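Local coordinates for protein putative aminooxidase (Propionibacterium acnes, PDB 2BA9) that binds flavin-adenine dinucleotide and, as a polyunsaturated fatty acid isomerase, produces conjugated linoleic acid, at residues A[53-58]-A[204-209]; A[286-291]-A[323-328]; A[172-177]-A[331-336]; A[5-10]-A[247-252]. All coordinates share one frame; numbering follows the deposited sequence.

Contact 1. Residues A[53-58]-A[204-209]; sequences GRRYEM and GTQAMF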
loop_
_atom_site.group_PDB
_atom_site.type_symbol
_atom_site.label_atom_id
_atom_site.label_comp_id
_atom_site.label_asym_id
_atom_site.label_seq_id
_atom_site.Cartn_x
_atom_site.Cartn_y
_atom_site.Cartn_z
ATOM N N GLY A 53 12.449 -0.254 -24.021
ATOM C CA GLY A 53 12.291 1.193 -24.186
ATOM C C GLY A 53 11.194 1.859 -23.368
ATOM O O GLY A 53 10.990 3.064 -23.478
ATOM N N ARG A 54 10.478 1.087 -22.555
ATOM C CA ARG A 54 9.373 1.620 -21.757
ATOM C C ARG A 54 9.389 0.942 -20.395
ATOM O O ARG A 54 9.991 -0.114 -20.224
ATOM C CB ARG A 54 8.011 1.393 -22.447
ATOM C CG ARG A 54 7.886 2.064 -23.820
ATOM C CD ARG A 54 6.454 2.206 -24.312
ATOM N NE ARG A 54 6.020 1.053 -25.089
ATOM C CZ ARG A 54 4.921 1.000 -25.849
ATOM N NH1 ARG A 54 4.115 2.058 -25.969
ATOM N NH2 ARG A 54 4.634 -0.120 -26.506
ATOM N N ARG A 55 8.744 1.574 -19.429
ATOM C CA ARG A 55 8.740 1.068 -18.076
ATOM C C ARG A 55 7.450 0.339 -17.760
ATOM O O ARG A 55 6.355 0.782 -18.113
ATOM C CB ARG A 55 8.978 2.199 -17.069
ATOM C CG ARG A 55 10.292 2.947 -17.302
ATOM C CD ARG A 55 10.438 4.159 -16.426
ATOM N NE ARG A 55 10.789 3.822 -15.048
ATOM C CZ ARG A 55 11.171 4.703 -14.124
ATOM N NH1 ARG A 55 11.255 5.998 -14.406
ATOM N NH2 ARG A 55 11.478 4.289 -12.905
ATOM N N TYR A 56 7.584 -0.775 -17.059
ATOM C CA TYR A 56 6.426 -1.485 -16.553
ATOM C C TYR A 56 6.411 -1.367 -15.032
ATOM O O TYR A 56 7.382 -0.903 -14.429
ATOM C CB TYR A 56 6.430 -2.945 -17.013
ATOM C CG TYR A 56 7.615 -3.759 -16.552
ATOM C CD1 TYR A 56 7.528 -4.572 -15.431
ATOM C CD2 TYR A 56 8.815 -3.734 -17.248
ATOM C CE1 TYR A 56 8.604 -5.345 -15.014
ATOM C CE2 TYR A 56 9.894 -4.498 -16.840
ATOM C CZ TYR A 56 9.782 -5.300 -15.719
ATOM O OH TYR A 56 10.856 -6.057 -15.310
ATOM N N GLU A 57 5.303 -1.782 -14.426
ATOM C CA GLU A 57 5.111 -1.624 -13.000
ATOM C C GLU A 57 5.216 -2.996 -12.338
ATOM O O GLU A 57 4.464 -3.938 -12.655
ATOM C CB GLU A 57 3.750 -0.986 -12.694
ATOM C CG GLU A 57 3.486 0.405 -13.306
ATOM C CD GLU A 57 4.151 1.564 -12.556
ATOM O OE1 GLU A 57 5.236 1.362 -11.947
ATOM O OE2 GLU A 57 3.577 2.690 -12.570
ATOM N N MET A 58 6.178 -3.113 -11.440
ATOM C CA MET A 58 6.252 -4.240 -10.529
ATOM C C MET A 58 5.495 -3.938 -9.232
ATOM O O MET A 58 5.220 -4.841 -8.437
ATOM C CB MET A 58 7.716 -4.601 -10.245
ATOM C CG MET A 58 8.366 -5.389 -11.384
ATOM S SD MET A 58 7.572 -6.988 -11.781
ATOM C CE MET A 58 7.645 -7.766 -10.160
ATOM N N GLY A 204 6.052 5.444 -15.047
ATOM C CA GLY A 204 5.874 4.641 -13.850
ATOM C C GLY A 204 5.679 5.439 -12.577
ATOM O O GLY A 204 6.111 6.606 -12.482
ATOM N N THR A 205 5.020 4.813 -11.601
ATOM C CA THR A 205 4.816 5.449 -10.312
ATOM C C THR A 205 6.179 5.775 -9.682
ATOM O O THR A 205 6.300 6.781 -8.989
ATOM C CB THR A 205 3.957 4.603 -9.341
ATOM O OG1 THR A 205 4.513 3.288 -9.220
ATOM C CG2 THR A 205 2.516 4.492 -9.829
ATOM N N GLN A 206 7.203 4.958 -9.963
ATOM C CA GLN A 206 8.532 5.164 -9.372
ATOM C C GLN A 206 9.152 6.507 -9.784
ATOM O O GLN A 206 9.859 7.127 -8.993
ATOM C CB GLN A 206 9.474 4.017 -9.741
ATOM C CG GLN A 206 10.852 4.085 -9.048
ATOM C CD GLN A 206 11.760 2.902 -9.368
ATOM O OE1 GLN A 206 11.601 2.239 -10.406
ATOM N NE2 GLN A 206 12.715 2.625 -8.471
ATOM N N ALA A 207 8.855 6.959 -11.009
ATOM C CA ALA A 207 9.502 8.142 -11.594
ATOM C C ALA A 207 9.416 9.387 -10.722
ATOM O O ALA A 207 10.408 10.081 -10.543
ATOM C CB ALA A 207 8.916 8.445 -12.971
ATOM N N MET A 208 8.220 9.672 -10.203
ATOM C CA MET A 208 7.985 10.899 -9.450
ATOM C C MET A 208 8.656 10.913 -8.073
ATOM O O MET A 208 8.956 11.974 -7.536
ATOM C CB MET A 208 6.477 11.190 -9.325
ATOM C CG MET A 208 5.646 10.129 -8.605
ATOM S SD MET A 208 3.890 10.268 -9.052
ATOM C CE MET A 208 3.184 8.865 -8.161
ATOM N N PHE A 209 8.884 9.737 -7.505
ATOM C CA PHE A 209 9.619 9.626 -6.255
ATOM C C PHE A 209 11.133 9.654 -6.502
ATOM O O PHE A 209 11.895 10.134 -5.670
ATOM C CB PHE A 209 9.176 8.382 -5.504
ATOM C CG PHE A 209 7.763 8.459 -5.027
ATOM C CD1 PHE A 209 7.421 9.297 -3.958
ATOM C CD2 PHE A 209 6.766 7.744 -5.659
ATOM C CE1 PHE A 209 6.099 9.398 -3.511
ATOM C CE2 PHE A 209 5.452 7.828 -5.222
ATOM C CZ PHE A 209 5.114 8.656 -4.135
#

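Contact 2. Residues A[286-291]-A[323-328]; sequences CLVKEY and QIITTY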
loop_
_atom_site.group_PDB
_atom_site.type_symbol
_atom_site.label_atom_id
_atom_site.label_comp_id
_atom_site.label_asym_id
_atom_site.label_seq_id
_atom_site.Cartn_x
_atom_site.Cartn_y
_atom_site.Cartn_z
ATOM N N CYS A 286 5.085 -10.853 -17.117
ATOM C CA CYS A 286 4.936 -11.920 -18.111
ATOM C C CYS A 286 4.986 -11.425 -19.554
ATOM O O CYS A 286 4.423 -10.400 -19.867
ATOM C CB CYS A 286 3.600 -12.642 -17.901
ATOM S SG CYS A 286 3.372 -13.394 -16.275
ATOM N N LEU A 287 5.697 -12.154 -20.405
ATOM C CA LEU A 287 5.488 -12.115 -21.843
ATOM C C LEU A 287 4.414 -13.153 -22.107
ATOM O O LEU A 287 4.499 -14.270 -21.615
ATOM C CB LEU A 287 6.773 -12.453 -22.610
ATOM C CG LEU A 287 7.944 -11.512 -22.332
ATOM C CD1 LEU A 287 9.192 -11.856 -23.185
ATOM C CD2 LEU A 287 7.506 -10.088 -22.560
ATOM N N VAL A 288 3.393 -12.770 -22.865
ATOM C CA VAL A 288 2.262 -13.648 -23.125
ATOM C C VAL A 288 2.154 -13.934 -24.632
ATOM O O VAL A 288 2.533 -13.106 -25.467
ATOM C CB VAL A 288 0.910 -13.052 -22.536
ATOM C CG1 VAL A 288 0.997 -12.865 -21.012
ATOM C CG2 VAL A 288 0.524 -11.737 -23.186
ATOM N N LYS A 289 1.694 -15.131 -24.975
ATOM C CA LYS A 289 1.134 -15.349 -26.310
ATOM C C LYS A 289 -0.374 -15.150 -26.164
ATOM O O LYS A 289 -0.952 -15.407 -25.087
ATOM C CB LYS A 289 1.503 -16.716 -26.920
ATOM C CG LYS A 289 1.592 -17.892 -25.935
ATOM C CD LYS A 289 1.951 -19.194 -26.649
ATOM C CE LYS A 289 2.258 -20.307 -25.649
ATOM N NZ LYS A 289 3.633 -20.191 -25.048
ATOM N N GLU A 290 -1.008 -14.659 -27.220
ATOM C CA GLU A 290 -2.389 -14.174 -27.149
ATOM C C GLU A 290 -2.446 -13.003 -26.160
ATOM O O GLU A 290 -2.819 -13.159 -24.990
ATOM C CB GLU A 290 -3.379 -15.298 -26.785
ATOM C CG GLU A 290 -3.972 -16.088 -27.957
ATOM C CD GLU A 290 -2.986 -16.381 -29.097
ATOM O OE1 GLU A 290 -2.913 -15.559 -30.044
ATOM O OE2 GLU A 290 -2.310 -17.438 -29.068
ATOM N N TYR A 291 -2.055 -11.832 -26.657
ATOM C CA TYR A 291 -2.021 -10.605 -25.863
ATOM C C TYR A 291 -3.438 -10.125 -25.516
ATOM O O TYR A 291 -4.277 -9.980 -26.400
ATOM C CB TYR A 291 -1.294 -9.521 -26.657
ATOM C CG TYR A 291 -0.707 -8.384 -25.846
ATOM C CD1 TYR A 291 0.247 -8.621 -24.859
ATOM C CD2 TYR A 291 -1.055 -7.050 -26.118
ATOM C CE1 TYR A 291 0.808 -7.573 -24.139
ATOM C CE2 TYR A 291 -0.489 -5.996 -25.399
ATOM C CZ TYR A 291 0.430 -6.269 -24.409
ATOM O OH TYR A 291 1.004 -5.234 -23.706
ATOM N N GLN A 323 4.922 -6.733 -25.090
ATOM C CA GLN A 323 5.195 -6.025 -23.829
ATOM C C GLN A 323 4.717 -6.804 -22.602
ATOM O O GLN A 323 4.032 -7.832 -22.719
ATOM C CB GLN A 323 4.567 -4.611 -23.831
ATOM C CG GLN A 323 5.536 -3.507 -24.253
ATOM C CD GLN A 323 6.681 -3.294 -23.274
ATOM O OE1 GLN A 323 6.624 -3.733 -22.114
ATOM N NE2 GLN A 323 7.730 -2.589 -23.731
ATOM N N ILE A 324 5.070 -6.281 -21.423
ATOM C CA ILE A 324 4.818 -6.963 -20.157
ATOM C C ILE A 324 3.372 -6.878 -19.705
ATOM O O ILE A 324 2.745 -5.811 -19.747
ATOM C CB ILE A 324 5.731 -6.413 -19.029
ATOM C CG1 ILE A 324 7.211 -6.673 -19.355
ATOM C CG2 ILE A 324 5.418 -7.064 -17.687
ATOM C CD1 ILE A 324 7.555 -8.147 -19.490
ATOM N N ILE A 325 2.856 -8.029 -19.273
ATOM C CA ILE A 325 1.564 -8.139 -18.618
ATOM C C ILE A 325 1.879 -8.677 -17.237
ATOM O O ILE A 325 2.490 -9.742 -17.115
ATOM C CB ILE A 325 0.647 -9.154 -19.343
ATOM C CG1 ILE A 325 0.368 -8.716 -20.790
ATOM C CG2 ILE A 325 -0.621 -9.379 -18.555
ATOM C CD1 ILE A 325 -0.556 -7.513 -20.970
ATOM N N THR A 326 1.513 -7.937 -16.196
ATOM C CA THR A 326 1.817 -8.372 -14.839
ATOM C C THR A 326 0.585 -9.069 -14.244
ATOM O O THR A 326 -0.562 -8.705 -14.542
ATOM C CB THR A 326 2.314 -7.204 -13.921
ATOM O OG1 THR A 326 1.431 -6.083 -14.021
ATOM C CG2 THR A 326 3.734 -6.771 -14.295
ATOM N N THR A 327 0.847 -10.079 -13.419
ATOM C CA THR A 327 -0.187 -10.847 -12.736
ATOM C C THR A 327 -0.028 -10.670 -11.240
ATOM O O THR A 327 1.086 -10.418 -10.752
ATOM C CB THR A 327 -0.098 -12.363 -13.050
ATOM O OG1 THR A 327 1.029 -12.924 -12.369
ATOM C CG2 THR A 327 0.014 -12.624 -14.555
ATOM N N TYR A 328 -1.139 -10.849 -10.521
ATOM C CA TYR A 328 -1.231 -10.565 -9.083
ATOM C C TYR A 328 -1.963 -11.685 -8.350
ATOM O O TYR A 328 -3.094 -12.019 -8.698
ATOM C CB TYR A 328 -1.955 -9.229 -8.880
ATOM C CG TYR A 328 -1.296 -8.099 -9.657
ATOM C CD1 TYR A 328 -0.382 -7.236 -9.043
ATOM C CD2 TYR A 328 -1.563 -7.917 -11.011
ATOM C CE1 TYR A 328 0.245 -6.238 -9.761
ATOM C CE2 TYR A 328 -0.948 -6.917 -11.735
ATOM C CZ TYR A 328 -0.046 -6.072 -11.101
ATOM O OH TYR A 328 0.564 -5.083 -11.824
HETATM O O HOH W 1 3.485 -10.053 -24.229
HETATM O O HOH W 2 1.341 -4.124 -21.403
#

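Contact 3. Residues A[172-177]-A[331-336]; sequences HFDNVP and RNHPDY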
loop_
_atom_site.group_PDB
_atom_site.type_symbol
_atom_site.label_atom_id
_atom_site.label_comp_id
_atom_site.label_asym_id
_atom_site.label_seq_id
_atom_site.Cartn_x
_atom_site.Cartn_y
_atom_site.Cartn_z
ATOM N N HIS A 172 -8.493 -10.047 2.756
ATOM C CA HIS A 172 -9.858 -10.516 2.636
ATOM C C HIS A 172 -10.780 -9.932 3.704
ATOM O O HIS A 172 -10.399 -9.796 4.856
ATOM C CB HIS A 172 -9.878 -12.050 2.634
ATOM C CG HIS A 172 -9.175 -12.645 1.452
ATOM N ND1 HIS A 172 -7.805 -12.660 1.331
ATOM C CD2 HIS A 172 -9.657 -13.218 0.326
ATOM C CE1 HIS A 172 -7.472 -13.234 0.188
ATOM N NE2 HIS A 172 -8.579 -13.582 -0.443
ATOM N N PHE A 173 -11.998 -9.598 3.278
ATOM C CA PHE A 173 -12.990 -8.920 4.109
ATOM C C PHE A 173 -13.506 -9.753 5.292
ATOM O O PHE A 173 -14.091 -9.203 6.235
ATOM C CB PHE A 173 -14.184 -8.484 3.248
ATOM C CG PHE A 173 -13.885 -7.369 2.261
ATOM C CD1 PHE A 173 -14.715 -7.189 1.154
ATOM C CD2 PHE A 173 -12.809 -6.483 2.429
ATOM C CE1 PHE A 173 -14.476 -6.168 0.229
ATOM C CE2 PHE A 173 -12.576 -5.451 1.500
ATOM C CZ PHE A 173 -13.402 -5.298 0.407
ATOM N N ASP A 174 -13.310 -11.066 5.241
ATOM C CA ASP A 174 -13.666 -11.932 6.366
ATOM C C ASP A 174 -12.825 -11.641 7.635
ATOM O O ASP A 174 -13.224 -12.004 8.738
ATOM C CB ASP A 174 -13.543 -13.412 5.967
ATOM C CG ASP A 174 -12.101 -13.817 5.643
ATOM O OD1 ASP A 174 -11.730 -13.761 4.449
ATOM O OD2 ASP A 174 -11.349 -14.189 6.576
ATOM N N ASN A 175 -11.666 -10.993 7.465
ATOM C CA ASN A 175 -10.780 -10.690 8.582
ATOM C C ASN A 175 -10.182 -9.267 8.637
ATOM O O ASN A 175 -9.970 -8.745 9.718
ATOM C CB ASN A 175 -9.659 -11.726 8.632
ATOM C CG ASN A 175 -8.771 -11.679 7.415
ATOM O OD1 ASN A 175 -7.752 -11.015 7.428
ATOM N ND2 ASN A 175 -9.153 -12.378 6.360
ATOM N N VAL A 176 -9.908 -8.630 7.503
ATOM C CA VAL A 176 -9.271 -7.293 7.525
ATOM C C VAL A 176 -10.237 -6.246 8.071
ATOM O O VAL A 176 -11.341 -6.098 7.542
ATOM C CB VAL A 176 -8.805 -6.848 6.139
ATOM C CG1 VAL A 176 -8.462 -5.347 6.133
ATOM C CG2 VAL A 176 -7.629 -7.670 5.677
ATOM N N PRO A 177 -9.841 -5.521 9.136
ATOM C CA PRO A 177 -10.743 -4.544 9.759
ATOM C C PRO A 177 -11.261 -3.415 8.854
ATOM O O PRO A 177 -10.501 -2.876 8.027
ATOM C CB PRO A 177 -9.884 -3.954 10.891
ATOM C CG PRO A 177 -8.863 -5.002 11.188
ATOM C CD PRO A 177 -8.558 -5.620 9.869
ATOM N N ARG A 331 -0.531 -14.956 -1.273
ATOM C CA ARG A 331 0.030 -16.192 -0.742
ATOM C C ARG A 331 -0.400 -16.528 0.683
ATOM O O ARG A 331 -0.095 -17.613 1.164
ATOM C CB ARG A 331 1.564 -16.155 -0.816
ATOM C CG ARG A 331 2.071 -16.174 -2.254
ATOM C CD ARG A 331 3.581 -16.137 -2.386
ATOM N NE ARG A 331 4.258 -16.924 -1.366
ATOM C CZ ARG A 331 5.574 -16.989 -1.216
ATOM N NH1 ARG A 331 6.381 -16.350 -2.053
ATOM N NH2 ARG A 331 6.088 -17.726 -0.233
ATOM N N ASN A 332 -1.122 -15.635 1.343
ATOM C CA ASN A 332 -1.471 -15.840 2.750
ATOM C C ASN A 332 -2.906 -15.433 3.087
ATOM O O ASN A 332 -3.510 -14.604 2.411
ATOM C CB ASN A 332 -0.507 -15.055 3.632
ATOM C CG ASN A 332 -0.749 -13.560 3.541
ATOM O OD1 ASN A 332 -0.501 -12.942 2.497
ATOM N ND2 ASN A 332 -1.298 -12.985 4.602
ATOM N N HIS A 333 -3.421 -16.031 4.161
ATOM C CA HIS A 333 -4.716 -15.690 4.742
ATOM C C HIS A 333 -4.708 -16.304 6.160
ATOM O O HIS A 333 -4.112 -17.373 6.372
ATOM C CB HIS A 333 -5.833 -16.280 3.865
ATOM C CG HIS A 333 -7.225 -15.958 4.312
ATOM N ND1 HIS A 333 -7.853 -16.634 5.335
ATOM C CD2 HIS A 333 -8.133 -15.073 3.836
ATOM C CE1 HIS A 333 -9.075 -16.164 5.487
ATOM N NE2 HIS A 333 -9.273 -15.215 4.591
ATOM N N PRO A 334 -5.343 -15.636 7.137
ATOM C CA PRO A 334 -5.350 -16.198 8.507
ATOM C C PRO A 334 -5.881 -17.634 8.655
ATOM O O PRO A 334 -5.452 -18.349 9.548
ATOM C CB PRO A 334 -6.253 -15.227 9.283
ATOM C CG PRO A 334 -6.193 -13.961 8.512
ATOM C CD PRO A 334 -6.068 -14.353 7.072
ATOM N N ASP A 335 -6.812 -18.032 7.799
ATOM C CA ASP A 335 -7.462 -19.340 7.901
ATOM C C ASP A 335 -6.720 -20.486 7.190
ATOM O O ASP A 335 -7.128 -21.666 7.300
ATOM C CB ASP A 335 -8.907 -19.224 7.402
ATOM C CG ASP A 335 -9.783 -18.413 8.346
ATOM O OD1 ASP A 335 -9.281 -18.015 9.416
ATOM O OD2 ASP A 335 -10.967 -18.162 8.017
ATOM N N TYR A 336 -5.627 -20.141 6.492
ATOM C CA TYR A 336 -4.851 -21.095 5.691
ATOM C C TYR A 336 -3.338 -21.013 5.919
ATOM O O TYR A 336 -2.797 -19.978 6.319
ATOM C CB TYR A 336 -5.106 -20.851 4.203
ATOM C CG TYR A 336 -6.548 -21.029 3.780
ATOM C CD1 TYR A 336 -6.991 -22.249 3.262
ATOM C CD2 TYR A 336 -7.458 -19.991 3.893
ATOM C CE1 TYR A 336 -8.304 -22.426 2.871
ATOM C CE2 TYR A 336 -8.795 -20.158 3.497
ATOM C CZ TYR A 336 -9.210 -21.376 2.989
ATOM O OH TYR A 336 -10.522 -21.552 2.600
HETATM O O HOH W 3 -5.379 -12.498 2.799
HETATM O O HOH W 4 -11.800 -15.532 8.711
#

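Contact 4. Residues A[5-10]-A[247-252]; sequences KDSRIA and SDVLVL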
loop_
_atom_site.group_PDB
_atom_site.type_symbol
_atom_site.label_atom_id
_atom_site.label_comp_id
_atom_site.label_asym_id
_atom_site.label_seq_id
_atom_site.Cartn_x
_atom_site.Cartn_y
_atom_site.Cartn_z
ATOM N N LYS A 5 14.758 23.088 15.065
ATOM C CA LYS A 5 15.154 22.989 13.641
ATOM C C LYS A 5 16.610 22.559 13.464
ATOM O O LYS A 5 16.997 22.084 12.382
ATOM C CB LYS A 5 14.964 24.317 12.897
ATOM C CG LYS A 5 13.607 24.992 13.070
ATOM C CD LYS A 5 12.497 24.186 12.457
ATOM C CE LYS A 5 11.145 24.837 12.719
ATOM N NZ LYS A 5 10.975 26.050 11.893
ATOM N N ASP A 6 17.421 22.748 14.508
ATOM C CA ASP A 6 18.798 22.241 14.509
ATOM C C ASP A 6 18.862 20.756 14.897
ATOM O O ASP A 6 19.942 20.212 15.131
ATOM C CB ASP A 6 19.705 23.106 15.405
ATOM C CG ASP A 6 19.543 22.823 16.901
ATOM O OD1 ASP A 6 18.530 22.226 17.326
ATOM O OD2 ASP A 6 20.452 23.224 17.667
ATOM N N SER A 7 17.707 20.102 14.981
ATOM C CA SER A 7 17.693 18.683 15.256
ATOM C C SER A 7 18.202 17.939 14.035
ATOM O O SER A 7 17.811 18.237 12.893
ATOM C CB SER A 7 16.294 18.200 15.640
ATOM O OG SER A 7 15.888 18.761 16.880
ATOM N N ARG A 8 19.116 17.007 14.292
ATOM C CA ARG A 8 19.572 16.058 13.301
ATOM C C ARG A 8 18.568 14.937 13.270
ATOM O O ARG A 8 18.410 14.220 14.246
ATOM C CB ARG A 8 20.937 15.496 13.674
ATOM C CG ARG A 8 22.043 16.512 13.661
ATOM C CD ARG A 8 23.243 16.000 14.432
ATOM N NE ARG A 8 22.961 15.899 15.863
ATOM C CZ ARG A 8 23.686 15.190 16.725
ATOM N NH1 ARG A 8 24.762 14.520 16.322
ATOM N NH2 ARG A 8 23.346 15.160 18.009
ATOM N N ILE A 9 17.897 14.790 12.134
ATOM C CA ILE A 9 16.809 13.845 11.994
ATOM C C ILE A 9 17.210 12.745 11.017
ATOM O O ILE A 9 17.645 13.022 9.897
ATOM C CB ILE A 9 15.541 14.549 11.497
ATOM C CG1 ILE A 9 15.114 15.638 12.496
ATOM C CG2 ILE A 9 14.440 13.531 11.279
ATOM C CD1 ILE A 9 14.132 16.648 11.936
ATOM N N ALA A 10 17.084 11.499 11.459
ATOM C CA ALA A 10 17.403 10.335 10.631
ATOM C C ALA A 10 16.094 9.711 10.199
ATOM O O ALA A 10 15.291 9.294 11.039
ATOM C CB ALA A 10 18.251 9.334 11.402
ATOM N N SER A 247 22.336 10.841 15.850
ATOM C CA SER A 247 21.292 11.796 15.514
ATOM C C SER A 247 20.490 12.166 16.764
ATOM O O SER A 247 20.651 11.566 17.836
ATOM C CB SER A 247 20.374 11.221 14.443
ATOM O OG SER A 247 21.135 10.745 13.343
ATOM N N ASP A 248 19.636 13.172 16.614
ATOM C CA ASP A 248 18.797 13.661 17.708
ATOM C C ASP A 248 17.435 12.996 17.674
ATOM O O ASP A 248 16.864 12.689 18.717
ATOM C CB ASP A 248 18.622 15.172 17.597
ATOM C CG ASP A 248 19.913 15.914 17.800
ATOM O OD1 ASP A 248 20.561 15.691 18.831
ATOM O OD2 ASP A 248 20.290 16.719 16.936
ATOM N N VAL A 249 16.927 12.782 16.463
ATOM C CA VAL A 249 15.579 12.252 16.253
ATOM C C VAL A 249 15.596 11.122 15.207
ATOM O O VAL A 249 16.365 11.153 14.235
ATOM C CB VAL A 249 14.626 13.378 15.811
ATOM C CG1 VAL A 249 13.194 12.883 15.716
ATOM C CG2 VAL A 249 14.722 14.540 16.760
ATOM N N LEU A 250 14.763 10.110 15.451
ATOM C CA LEU A 250 14.588 8.981 14.546
ATOM C C LEU A 250 13.162 8.926 14.008
ATOM O O LEU A 250 12.212 8.989 14.775
ATOM C CB LEU A 250 14.879 7.677 15.295
ATOM C CG LEU A 250 14.885 6.390 14.468
ATOM C CD1 LEU A 250 15.948 6.463 13.374
ATOM C CD2 LEU A 250 15.111 5.175 15.385
ATOM N N VAL A 251 13.025 8.785 12.688
ATOM C CA VAL A 251 11.721 8.664 12.039
ATOM C C VAL A 251 11.685 7.388 11.191
ATOM O O VAL A 251 12.441 7.248 10.228
ATOM C CB VAL A 251 11.377 9.919 11.197
ATOM C CG1 VAL A 251 10.026 9.763 10.503
ATOM C CG2 VAL A 251 11.372 11.143 12.095
ATOM N N LEU A 252 10.808 6.462 11.586
ATOM C CA LEU A 252 10.733 5.133 11.002
ATOM C C LEU A 252 9.632 5.073 9.980
ATOM O O LEU A 252 8.471 5.272 10.326
ATOM C CB LEU A 252 10.421 4.094 12.086
ATOM C CG LEU A 252 11.396 3.939 13.254
ATOM C CD1 LEU A 252 10.816 2.971 14.292
ATOM C CD2 LEU A 252 12.759 3.466 12.774
HETATM O O HOH W 5 21.248 19.336 17.652
#

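Contact 1. Residues A[53-58]-A[204-209]
The carboxylate of E57 takes the backbone N-H of T205: OE2 accepts it at 2.7 Å from T205 N, through the syn lone pair and with 154° at the hydrogen. E57 OE1 lies 3.5 Å from T205 N, which makes only a weak second bond. The bend at chi2 (-79°) swings the carboxylate of E57 over to the backbone of G204 and T205 in helix 204-215, and OE2 also rests 3.3 Å from G204 CA. E57 OE1 is bonded to S48 OG, and T205 OG1 to the carbonyl of A60. Segment 53-58 runs out of the short hairpin of strands 50-51 and 54-55 and ends in M58, which touches the FAD, so the contact sets the hairpin's exit against a helix whose T205 side chain is about 6 Å from the cofactor. R55 reaches across beside E57. R55 NH2 makes a weak bond to Q206 OE1 (3.2 Å), which lies at the guanidinium edge, although amide and guanidinium planes differ by 49°. R55 NH1 packs 3.7 Å from A207 CB. Stronger partners of R55 are the carbonyl of S48 and the carboxylate of E210, while Q206 OE1 accepts from S48 N.

Contact 2. Residues A[286-291]-A[323-328]
I325 packs against Y291 and V288: its CD1 sits 3.5 Å from Y291 CE1, and its CG1 3.9 Å from V288 CG2. The I325 and V288 side chains cross at about a right angle, whereas the tyrosine meets the isoleucine at a slant. With CG anti to the backbone N (chi1 -158°), the ring of Y291 swings across to the start of segment 323-328, where its edge atom CE1 meets Q323 O. L287 and I324 form a separate apolar pair, CD2 to CD1 at 3.6 Å. Farther along, C286 SG leans on the methyl CG2 of T327.

Beyond the side chains, C286 and I325 make an antiparallel hydrogen-bonded pair. I325 N gives a nearly straight bond to C286 O (2.9 Å, 174°), in the carbonyl plane; C286 N reaches I325 O at 2.8 Å but from above the plane of the I325 carbonyl. Toward V288 and Q323 the two chains diverge, their short axes 118° apart, and water takes over; the other way, T327 pairs with D284. One water accepts from V288 N and donates to Q323 O; another donates to Y291 OH (2.6 Å) and to I324 O. The Y291 hydroxyl is also bonded to the carbonyl of W317.

The pair lies near the end of strand 277-288 and the start of strand 325-330, neighbours in the large mixed sheet that, through Y328, contributes to the FAD pocket.

Contact 3. Residues A[172-177]-A[331-336]
The imidazole of H333 is held at both nitrogens, by a carboxylate from the facing loop and by an amide of its own turn. H333 NE2 donates to D174 OD1 at 2.9 Å in an almost perfectly straight bond (174°); the acceptor lies in the ring plane and uses its syn lone pair. H333 ND1 in turn accepts D335 N at 3.0 Å, inside the type I turn from H333 to Y336. A chi1 of -178°, with CG anti to the backbone N, extends the ring toward segment 172-177.

There it presents its edge to the face of H172 in an offset edge-to-face pair, centroids 5.0 Å apart and planes at 72°. P334 CD sits over one face of the H333 ring, toward its rim, and P334 CG touches N175 OD1 at 3.5 Å. N175 ND2 donates to D174 OD2 (2.9 Å) from above the carboxylate plane, steadying the group that binds the histidine. One water links H172 ND1 with N332 O, and another donates to both D174 OD2 and D335 OD2, mediating between two carboxylate oxygens 4.2 Å apart. P304 packs on H172, D174 and H333.

The contact thus ties the loop between helices 166-170 and 178-184 to the loop after strand 325-330. Because NE2 donates while ND1 accepts, the geometry is consistent with a neutral H333 carrying its proton on NE2.

Contact 4. Residues A[5-10]-A[247-252]
R8 lies across D248 with the guanidinium and carboxylate planes turned 67° apart, so their salt bridge is side-on but not coplanar. R8 NE binds D248 OD2 and R8 NH2 binds D248 OD1, each at 3.0 Å and from above the carboxylate plane. The bend at chi3 (-68°) turns the guanidinium back over the chain at S247 and D248. D248 OD2 also takes R8 N at 2.9 Å on its anti lone pair, nearly straight at 175°, and a water joins it to D6 O. E246 gives NH2 a second partner. R8 O accepts from both D248 N and V249 N.

Beyond this polar end I9 and V249 lie side by side, CG1 to CB 4.0 Å, with F423 of helix 408-423 against both. A10 and L250 point to the other face. A10 N to V249 O (2.9 Å) and V251 N to A10 O (2.8 Å) continue the parallel ladder. Strands 9-12 and 249-252 are the central pair of the four-stranded parallel sheet of a Rossmann-type FAD-binding fold.

From the N terminus, segment 5-10 opens contact 4, which strand 249-252 closes after more than 230 residues. Contact 1 falls wholly within that span, setting the hairpin of strands 50-51 and 54-55 against helix 204-215. Segment 172-177 begins contact 3 while both loops are still open and meets its partner, 331-336, only after they have closed, so contact 3 crosses contacts 1 and 4. Contact 2, 286-291 with 323-328, lies within the contact 3 loop. Contacts 1 and 2 touch, T326 CG2 packing 3.4 Å from E57 O. Contact 4 belongs to the parallel sheet and contact 2 to the mixed sheet, the centres of contacts 2 and 4 being about 44 Å apart; contact 3 joins loops.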